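Local coordinates for protein dextranase (Pseudarthrobacter oxydans, PDB 6NZS) that catalyses the endohydrolysis of alpha-1,6-glucosidic linkages in dextran, most likely as a member of glycoside hydrolase family 49, at residues 497-510 and 542-554. Numbering follows the deposited sequence.
Sequences TENIHVKNLNIDAW and GNGLALENYSVGG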
ATOM      1  N   THR A 497      -3.116 -26.854  -2.109  1.00 13.95           N
ATOM      2  CA  THR A 497      -2.568 -25.864  -1.189  1.00 13.88           C
ATOM      3  C   THR A 497      -1.839 -26.584  -0.066  1.00 16.03           C
ATOM      4  O   THR A 497      -2.442 -27.393   0.648  1.00 16.92           O
ATOM      5  CB  THR A 497      -3.698 -24.996  -0.629  1.00 13.28           C
ATOM      6  OG1 THR A 497      -4.338 -24.303  -1.706  1.00 15.87           O
ATOM      7  CG2 THR A 497      -3.145 -23.974   0.353  1.00 15.17           C
ATOM      8  N   GLU A 498      -0.540 -26.306   0.086  1.00 13.73           N
ATOM      9  CA  GLU A 498       0.293 -27.059   1.014  1.00 13.36           C
ATOM     10  C   GLU A 498       1.249 -26.155   1.779  1.00 12.80           C
ATOM     11  O   GLU A 498       1.819 -25.212   1.221  1.00 14.71           O
ATOM     12  CB  GLU A 498       1.110 -28.130   0.277  1.00 17.56           C
ATOM     13  CG  GLU A 498       0.253 -29.188  -0.381  1.00 20.45           C
ATOM     14  CD  GLU A 498       0.985 -29.938  -1.470  1.00 23.44           C
ATOM     15  OE1 GLU A 498       2.232 -29.937  -1.459  1.00 25.84           O
ATOM     16  OE2 GLU A 498       0.303 -30.526  -2.336  1.00 27.31           O
ATOM     17  N   ASN A 499       1.431 -26.472   3.058  1.00 12.37           N
ATOM     18  CA  ASN A 499       2.438 -25.850   3.915  1.00 12.88           C
ATOM     19  C   ASN A 499       2.388 -24.322   3.864  1.00 13.10           C
ATOM     20  O   ASN A 499       3.348 -23.640   3.498  1.00 13.50           O
ATOM     21  CB  ASN A 499       3.846 -26.387   3.634  1.00 13.81           C
ATOM     22  CG  ASN A 499       4.798 -26.104   4.769  1.00 15.73           C
ATOM     23  OD1 ASN A 499       4.402 -26.098   5.931  1.00 15.23           O
ATOM     24  ND2 ASN A 499       6.063 -25.850   4.443  1.00 17.63           N
ATOM     25  N   ILE A 500       1.242 -23.793   4.267  1.00 12.51           N
ATOM     26  CA  ILE A 500       1.049 -22.359   4.442  1.00 11.67           C
ATOM     27  C   ILE A 500       1.171 -22.084   5.932  1.00 13.63           C
ATOM     28  O   ILE A 500       0.497 -22.728   6.741  1.00 15.54           O
ATOM     29  CB  ILE A 500      -0.334 -21.935   3.922  1.00 13.14           C
ATOM     30  CG1 ILE A 500      -0.597 -22.502   2.517  1.00 13.10           C
ATOM     31  CG2 ILE A 500      -0.489 -20.408   4.003  1.00 13.39           C
ATOM     32  CD1 ILE A 500       0.404 -22.076   1.457  1.00 15.90           C
ATOM     33  N   HIS A 501       2.037 -21.150   6.306  1.00 11.25           N
ATOM     34  CA  HIS A 501       2.308 -20.887   7.710  1.00 12.05           C
ATOM     35  C   HIS A 501       2.030 -19.421   7.994  1.00 11.69           C
ATOM     36  O   HIS A 501       2.562 -18.545   7.307  1.00 13.37           O
ATOM     37  CB  HIS A 501       3.761 -21.235   8.048  1.00 13.99           C
ATOM     38  CG  HIS A 501       4.002 -21.475   9.504  1.00 20.01           C
ATOM     39  ND1 HIS A 501       4.209 -22.733  10.030  1.00 17.73           N
ATOM     40  CD2 HIS A 501       4.070 -20.613  10.546  1.00 20.41           C
ATOM     41  CE1 HIS A 501       4.396 -22.632  11.337  1.00 20.56           C
ATOM     42  NE2 HIS A 501       4.319 -21.355  11.675  1.00 19.28           N
ATOM     43  N   VAL A 502       1.193 -19.160   9.000  1.00 11.83           N
ATOM     44  CA  VAL A 502       0.902 -17.807   9.472  1.00 12.17           C
ATOM     45  C   VAL A 502       1.302 -17.764  10.939  1.00 11.32           C
ATOM     46  O   VAL A 502       0.630 -18.367  11.788  1.00 12.78           O
ATOM     47  CB  VAL A 502      -0.578 -17.439   9.288  1.00 11.95           C
ATOM     48  CG1 VAL A 502      -0.838 -16.004   9.751  1.00 12.47           C
ATOM     49  CG2 VAL A 502      -1.002 -17.615   7.831  1.00 12.74           C
ATOM     50  N   LYS A 503       2.397 -17.073  11.239  1.00 11.10           N
ATOM     51  CA  LYS A 503       2.945 -17.006  12.586  1.00 10.93           C
ATOM     52  C   LYS A 503       2.807 -15.587  13.121  1.00 11.08           C
ATOM     53  O   LYS A 503       3.192 -14.619  12.453  1.00 10.86           O
ATOM     54  CB  LYS A 503       4.417 -17.427  12.607  1.00 12.87           C
ATOM     55  CG  LYS A 503       5.007 -17.467  14.005  1.00 13.90           C
ATOM     56  CD  LYS A 503       6.412 -18.075  14.015  1.00 16.96           C
ATOM     57  CE  LYS A 503       6.936 -18.161  15.440  1.00 21.72           C
ATOM     58  NZ  LYS A 503       8.193 -18.961  15.534  1.00 24.96           N
ATOM     59  N   ASN A 504       2.270 -15.462  14.332  1.00 10.23           N
ATOM     60  CA  ASN A 504       2.093 -14.163  14.987  1.00 10.32           C
ATOM     61  C   ASN A 504       1.245 -13.199  14.154  1.00 10.26           C
ATOM     62  O   ASN A 504       1.573 -12.016  14.002  1.00 11.29           O
ATOM     63  CB  ASN A 504       3.421 -13.523  15.419  1.00 11.24           C
ATOM     64  CG  ASN A 504       3.206 -12.322  16.338  1.00 18.27           C
ATOM     65  OD1 ASN A 504       2.208 -12.256  17.070  1.00 18.70           O
ATOM     66  ND2 ASN A 504       4.121 -11.359  16.287  1.00 19.89           N
ATOM     67  N   LEU A 505       0.138 -13.707  13.620  1.00 10.81           N
ATOM     68  CA  LEU A 505      -0.959 -12.832  13.215  1.00  9.53           C
ATOM     69  C   LEU A 505      -1.618 -12.373  14.506  1.00 10.06           C
ATOM     70  O   LEU A 505      -2.318 -13.148  15.166  1.00 10.39           O
ATOM     71  CB  LEU A 505      -1.952 -13.589  12.337  1.00  9.41           C
ATOM     72  CG  LEU A 505      -3.271 -12.852  12.059  1.00  9.00           C
ATOM     73  CD1 LEU A 505      -3.008 -11.531  11.342  1.00 11.54           C
ATOM     74  CD2 LEU A 505      -4.241 -13.717  11.271  1.00 10.80           C
ATOM     75  N   ASN A 506      -1.367 -11.123  14.898  1.00  9.03           N
ATOM     76  CA  ASN A 506      -1.877 -10.585  16.149  1.00 10.04           C
ATOM     77  C   ASN A 506      -2.828  -9.445  15.828  1.00 10.21           C
ATOM     78  O   ASN A 506      -2.430  -8.439  15.228  1.00 10.72           O
ATOM     79  CB  ASN A 506      -0.751 -10.178  17.108  1.00 12.25           C
ATOM     80  CG  ASN A 506       0.143  -9.085  16.560  1.00 14.08           C
ATOM     81  OD1 ASN A 506      -0.004  -7.916  16.925  1.00 16.57           O
ATOM     82  ND2 ASN A 506       1.116  -9.463  15.726  1.00 13.34           N
ATOM     83  N   ILE A 507      -4.091  -9.637  16.178  1.00 10.10           N
ATOM     84  CA  ILE A 507      -5.163  -8.692  15.880  1.00  9.81           C
ATOM     85  C   ILE A 507      -5.606  -8.050  17.188  1.00 10.24           C
ATOM     86  O   ILE A 507      -5.868  -8.752  18.171  1.00 10.98           O
ATOM     87  CB  ILE A 507      -6.327  -9.413  15.179  1.00  9.54           C
ATOM     88  CG1 ILE A 507      -5.872  -9.958  13.820  1.00 11.76           C
ATOM     89  CG2 ILE A 507      -7.534  -8.488  15.013  1.00 10.79           C
ATOM     90  CD1 ILE A 507      -6.907 -10.857  13.142  1.00 13.08           C
ATOM     91  N   ASP A 508      -5.685  -6.719  17.210  1.00  9.26           N
ATOM     92  CA  ASP A 508      -6.084  -6.038  18.443  1.00 10.89           C
ATOM     93  C   ASP A 508      -7.509  -6.405  18.847  1.00 10.92           C
ATOM     94  O   ASP A 508      -7.777  -6.696  20.018  1.00 11.01           O
ATOM     95  CB  ASP A 508      -5.989  -4.519  18.278  1.00 10.59           C
ATOM     96  CG  ASP A 508      -4.593  -3.981  18.498  1.00 14.67           C
ATOM     97  OD1 ASP A 508      -3.691  -4.766  18.840  1.00 16.31           O
ATOM     98  OD2 ASP A 508      -4.409  -2.759  18.322  1.00 13.96           O
ATOM     99  N   ALA A 509      -8.445  -6.354  17.902  1.00  9.40           N
ATOM    100  CA  ALA A 509      -9.852  -6.521  18.236  1.00  8.80           C
ATOM    101  C   ALA A 509     -10.630  -6.815  16.965  1.00  9.73           C
ATOM    102  O   ALA A 509     -10.201  -6.469  15.859  1.00 10.24           O
ATOM    103  CB  ALA A 509     -10.418  -5.253  18.895  1.00  9.21           C
ATOM    104  N   TRP A 510     -11.783  -7.458  17.137  1.00  9.64           N
ATOM    105  CA  TRP A 510     -12.752  -7.503  16.051  1.00  9.50           C
ATOM    106  C   TRP A 510     -13.608  -6.243  16.073  1.00 11.26           C
ATOM    107  O   TRP A 510     -13.753  -5.572  17.098  1.00 12.99           O
ATOM    108  CB  TRP A 510     -13.678  -8.716  16.182  1.00 10.64           C
ATOM    109  CG  TRP A 510     -12.965 -10.031  16.191  1.00  8.53           C
ATOM    110  CD1 TRP A 510     -13.020 -10.982  17.173  1.00  9.99           C
ATOM    111  CD2 TRP A 510     -12.114 -10.558  15.165  1.00  8.72           C
ATOM    112  NE1 TRP A 510     -12.238 -12.062  16.830  1.00 10.13           N
ATOM    113  CE2 TRP A 510     -11.674 -11.828  15.602  1.00 10.26           C
ATOM    114  CE3 TRP A 510     -11.673 -10.079  13.927  1.00  9.42           C
ATOM    115  CZ2 TRP A 510     -10.802 -12.621  14.845  1.00  9.51           C
ATOM    116  CZ3 TRP A 510     -10.812 -10.864  13.174  1.00 10.41           C
ATOM    117  CH2 TRP A 510     -10.385 -12.124  13.635  1.00 10.45           C
ATOM    118  N   GLY A 542       2.175 -31.329   9.199  1.00 15.22           N
ATOM    119  CA  GLY A 542       2.628 -29.952   9.081  1.00 15.25           C
ATOM    120  C   GLY A 542       2.578 -29.400   7.675  1.00 14.09           C
ATOM    121  O   GLY A 542       3.243 -28.395   7.391  1.00 14.77           O
ATOM    122  N   ASN A 543       1.801 -30.022   6.789  1.00 13.52           N
ATOM    123  CA  ASN A 543       1.730 -29.657   5.378  1.00 14.24           C
ATOM    124  C   ASN A 543       0.414 -28.977   5.005  1.00 13.56           C
ATOM    125  O   ASN A 543       0.088 -28.881   3.820  1.00 12.97           O
ATOM    126  CB  ASN A 543       1.957 -30.890   4.495  1.00 14.50           C
ATOM    127  CG  ASN A 543       2.357 -30.527   3.074  1.00 19.41           C
ATOM    128  OD1 ASN A 543       3.176 -29.634   2.861  1.00 20.08           O
ATOM    129  ND2 ASN A 543       1.767 -31.215   2.091  1.00 18.87           N
ATOM    130  N   GLY A 544      -0.356 -28.511   5.990  1.00 13.09           N
ATOM    131  CA  GLY A 544      -1.584 -27.804   5.695  1.00 13.78           C
ATOM    132  C   GLY A 544      -1.462 -26.330   6.019  1.00 14.27           C
ATOM    133  O   GLY A 544      -0.450 -25.701   5.703  1.00 14.44           O
ATOM    134  N   LEU A 545      -2.481 -25.772   6.660  1.00 12.83           N
ATOM    135  CA  LEU A 545      -2.470 -24.376   7.093  1.00 12.71           C
ATOM    136  C   LEU A 545      -2.139 -24.323   8.578  1.00 11.79           C
ATOM    137  O   LEU A 545      -2.890 -24.853   9.404  1.00 13.48           O
ATOM    138  CB  LEU A 545      -3.835 -23.740   6.833  1.00 12.43           C
ATOM    139  CG  LEU A 545      -4.025 -22.310   7.363  1.00 11.44           C
ATOM    140  CD1 LEU A 545      -3.054 -21.316   6.724  1.00 12.65           C
ATOM    141  CD2 LEU A 545      -5.447 -21.879   7.109  1.00 14.34           C
ATOM    142  N   ALA A 546      -1.029 -23.682   8.918  1.00 12.02           N
ATOM    143  CA  ALA A 546      -0.576 -23.551  10.298  1.00 11.29           C
ATOM    144  C   ALA A 546      -0.840 -22.129  10.782  1.00 13.75           C
ATOM    145  O   ALA A 546      -0.337 -21.169  10.191  1.00 13.74           O
ATOM    146  CB  ALA A 546       0.916 -23.869  10.414  1.00 13.02           C
ATOM    147  N   LEU A 547      -1.627 -21.996  11.854  1.00 11.92           N
ATOM    148  CA  LEU A 547      -1.836 -20.721  12.545  1.00 11.42           C
ATOM    149  C   LEU A 547      -1.117 -20.817  13.885  1.00 12.12           C
ATOM    150  O   LEU A 547      -1.664 -21.349  14.856  1.00 14.27           O
ATOM    151  CB  LEU A 547      -3.322 -20.436  12.733  1.00 12.14           C
ATOM    152  CG  LEU A 547      -4.157 -20.534  11.456  1.00 12.59           C
ATOM    153  CD1 LEU A 547      -5.640 -20.365  11.749  1.00 13.12           C
ATOM    154  CD2 LEU A 547      -3.703 -19.542  10.400  1.00 17.23           C
ATOM    155  N   GLU A 548       0.102 -20.301  13.941  1.00 12.11           N
ATOM    156  CA  GLU A 548       0.933 -20.357  15.137  1.00 12.72           C
ATOM    157  C   GLU A 548       0.906 -18.988  15.811  1.00 12.22           C
ATOM    158  O   GLU A 548       1.270 -17.987  15.192  1.00 11.97           O
ATOM    159  CB  GLU A 548       2.369 -20.726  14.761  1.00 13.19           C
ATOM    160  CG  GLU A 548       3.294 -20.828  15.953  1.00 15.75           C
ATOM    161  CD  GLU A 548       4.719 -21.188  15.578  1.00 20.49           C
ATOM    162  OE1 GLU A 548       5.007 -21.333  14.369  1.00 18.91           O
ATOM    163  OE2 GLU A 548       5.551 -21.325  16.496  1.00 21.42           O
ATOM    164  N   ASN A 549       0.470 -18.941  17.072  1.00 13.59           N
ATOM    165  CA  ASN A 549       0.358 -17.674  17.796  1.00 11.80           C
ATOM    166  C   ASN A 549      -0.529 -16.676  17.060  1.00 12.02           C
ATOM    167  O   ASN A 549      -0.220 -15.486  16.984  1.00 11.84           O
ATOM    168  CB  ASN A 549       1.721 -17.062  18.110  1.00 12.92           C
ATOM    169  CG  ASN A 549       2.604 -18.003  18.874  1.00 18.91           C
ATOM    170  OD1 ASN A 549       2.115 -18.829  19.647  1.00 17.50           O
ATOM    171  ND2 ASN A 549       3.914 -17.892  18.667  1.00 20.98           N
ATOM    172  N   TYR A 550      -1.612 -17.174  16.477  1.00 12.16           N
ATOM    173  CA  TYR A 550      -2.712 -16.317  16.048  1.00 11.49           C
ATOM    174  C   TYR A 550      -3.407 -15.816  17.303  1.00 11.52           C
ATOM    175  O   TYR A 550      -3.795 -16.616  18.159  1.00 12.65           O
ATOM    176  CB  TYR A 550      -3.662 -17.156  15.187  1.00 11.30           C
ATOM    177  CG  TYR A 550      -5.044 -16.597  14.900  1.00  9.89           C
ATOM    178  CD1 TYR A 550      -5.262 -15.227  14.743  1.00 11.27           C
ATOM    179  CD2 TYR A 550      -6.132 -17.449  14.771  1.00 10.52           C
ATOM    180  CE1 TYR A 550      -6.524 -14.735  14.467  1.00 10.97           C
ATOM    181  CE2 TYR A 550      -7.394 -16.974  14.500  1.00 10.38           C
ATOM    182  CZ  TYR A 550      -7.590 -15.612  14.353  1.00 10.99           C
ATOM    183  OH  TYR A 550      -8.852 -15.142  14.091  1.00 11.43           O
ATOM    184  N   SER A 551      -3.513 -14.497  17.458  1.00 10.70           N
ATOM    185  CA  SER A 551      -4.073 -13.947  18.687  1.00 10.96           C
ATOM    186  C   SER A 551      -5.045 -12.820  18.378  1.00 10.89           C
ATOM    187  O   SER A 551      -4.908 -12.110  17.376  1.00 10.59           O
ATOM    188  CB  SER A 551      -2.988 -13.450  19.652  1.00 11.35           C
ATOM    189  OG  SER A 551      -2.302 -12.312  19.141  1.00 11.03           O
ATOM    190  N   VAL A 552      -6.037 -12.675  19.256  1.00 10.87           N
ATOM    191  CA  VAL A 552      -6.998 -11.579  19.220  1.00 10.55           C
ATOM    192  C   VAL A 552      -7.043 -10.981  20.616  1.00 11.19           C
ATOM    193  O   VAL A 552      -7.243 -11.708  21.594  1.00 11.26           O
ATOM    194  CB  VAL A 552      -8.401 -12.058  18.812  1.00 10.00           C
ATOM    195  CG1 VAL A 552      -9.309 -10.857  18.632  1.00 11.65           C
ATOM    196  CG2 VAL A 552      -8.349 -12.896  17.522  1.00 12.28           C
ATOM    197  N   GLY A 553      -6.832  -9.672  20.712  1.00 10.60           N
ATOM    198  CA  GLY A 553      -6.840  -9.025  22.016  1.00 12.18           C
ATOM    199  C   GLY A 553      -5.799  -9.570  22.970  1.00 13.26           C
ATOM    200  O   GLY A 553      -5.991  -9.508  24.192  1.00 14.68           O
ATOM    201  N   GLY A 554      -4.706 -10.123  22.441  1.00 11.87           N
ATOM    202  CA  GLY A 554      -3.654 -10.694  23.250  1.00 14.32           C
ATOM    203  C   GLY A 554      -3.823 -12.155  23.604  1.00 16.01           C
ATOM    204  O   GLY A 554      -2.882 -12.752  24.144  1.00 19.94           O
TER
HETATM  205  O   HOH W   1       7.627 -21.500  13.891  1.00 25.27           O
HETATM  206  O   HOH W   2       0.149 -13.277  18.461  1.00 16.40           O
HETATM  207  O   HOH W   3      -3.667  -9.983  19.650  1.00 13.10           O
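H501 and E548 meet on the face of the paired strands that also carries K503 and A546. H501 NE2 donates to E548 OE1 at 2.8 Å, with the oxygen close to the imidazole plane and the ring and carboxylate planes turned 71° apart. With CG anti to the backbone N (chi1 -159°), the ring reaches over to 542-554 and lays one face over A546, whose CB sits 3.9 Å from the centroid in a CH-pi contact. Replacing the imidazole with an alanine here is likely to cost E548 OE1 this donor and take the ring from over the A546 methyl. K503 runs fully extended alongside E548, its CD and CE against the carboxylate; the salt bridge from K503 NZ to E548 OE2 is long at 3.7 Å, and a water bridges NZ to OE1. OE2 is also bonded to T587 OG1, while W585 packs on E548 from strand 582-585.

The strands run parallel in register, as successive rungs near the C-terminal end of the right-handed beta-helix of this family, with 469-482 on the other side of 497-507. Backbone bonds such as V502 N to A546 O (2.8 Å) join the rungs. N504 and N549, both with positive phi, interrupt the regular pairing at matching positions; a water links N504 OD1, N549 O and S551 OG, and N504 ND2 is hydrogen-bonded to N478 OD1 in strand 469-482.

Apolar side chains line the other face. V502 and L547 point the same way, V502 CB 3.9 Å from L547 CD2, and L505 CD2 lies 3.9 Å from Y550 CD1. Beyond the corner at D508, W510 crosses Y550 at about a right angle, receiving Y550 OH at its edge, 3.3 Å from W510 CZ2. V552 CG1 rests over the indole's five-membered ring, 4.0 Å from its centroid, while W510 NE1 and Y550 OH bond to the carbonyls of L569 and G570.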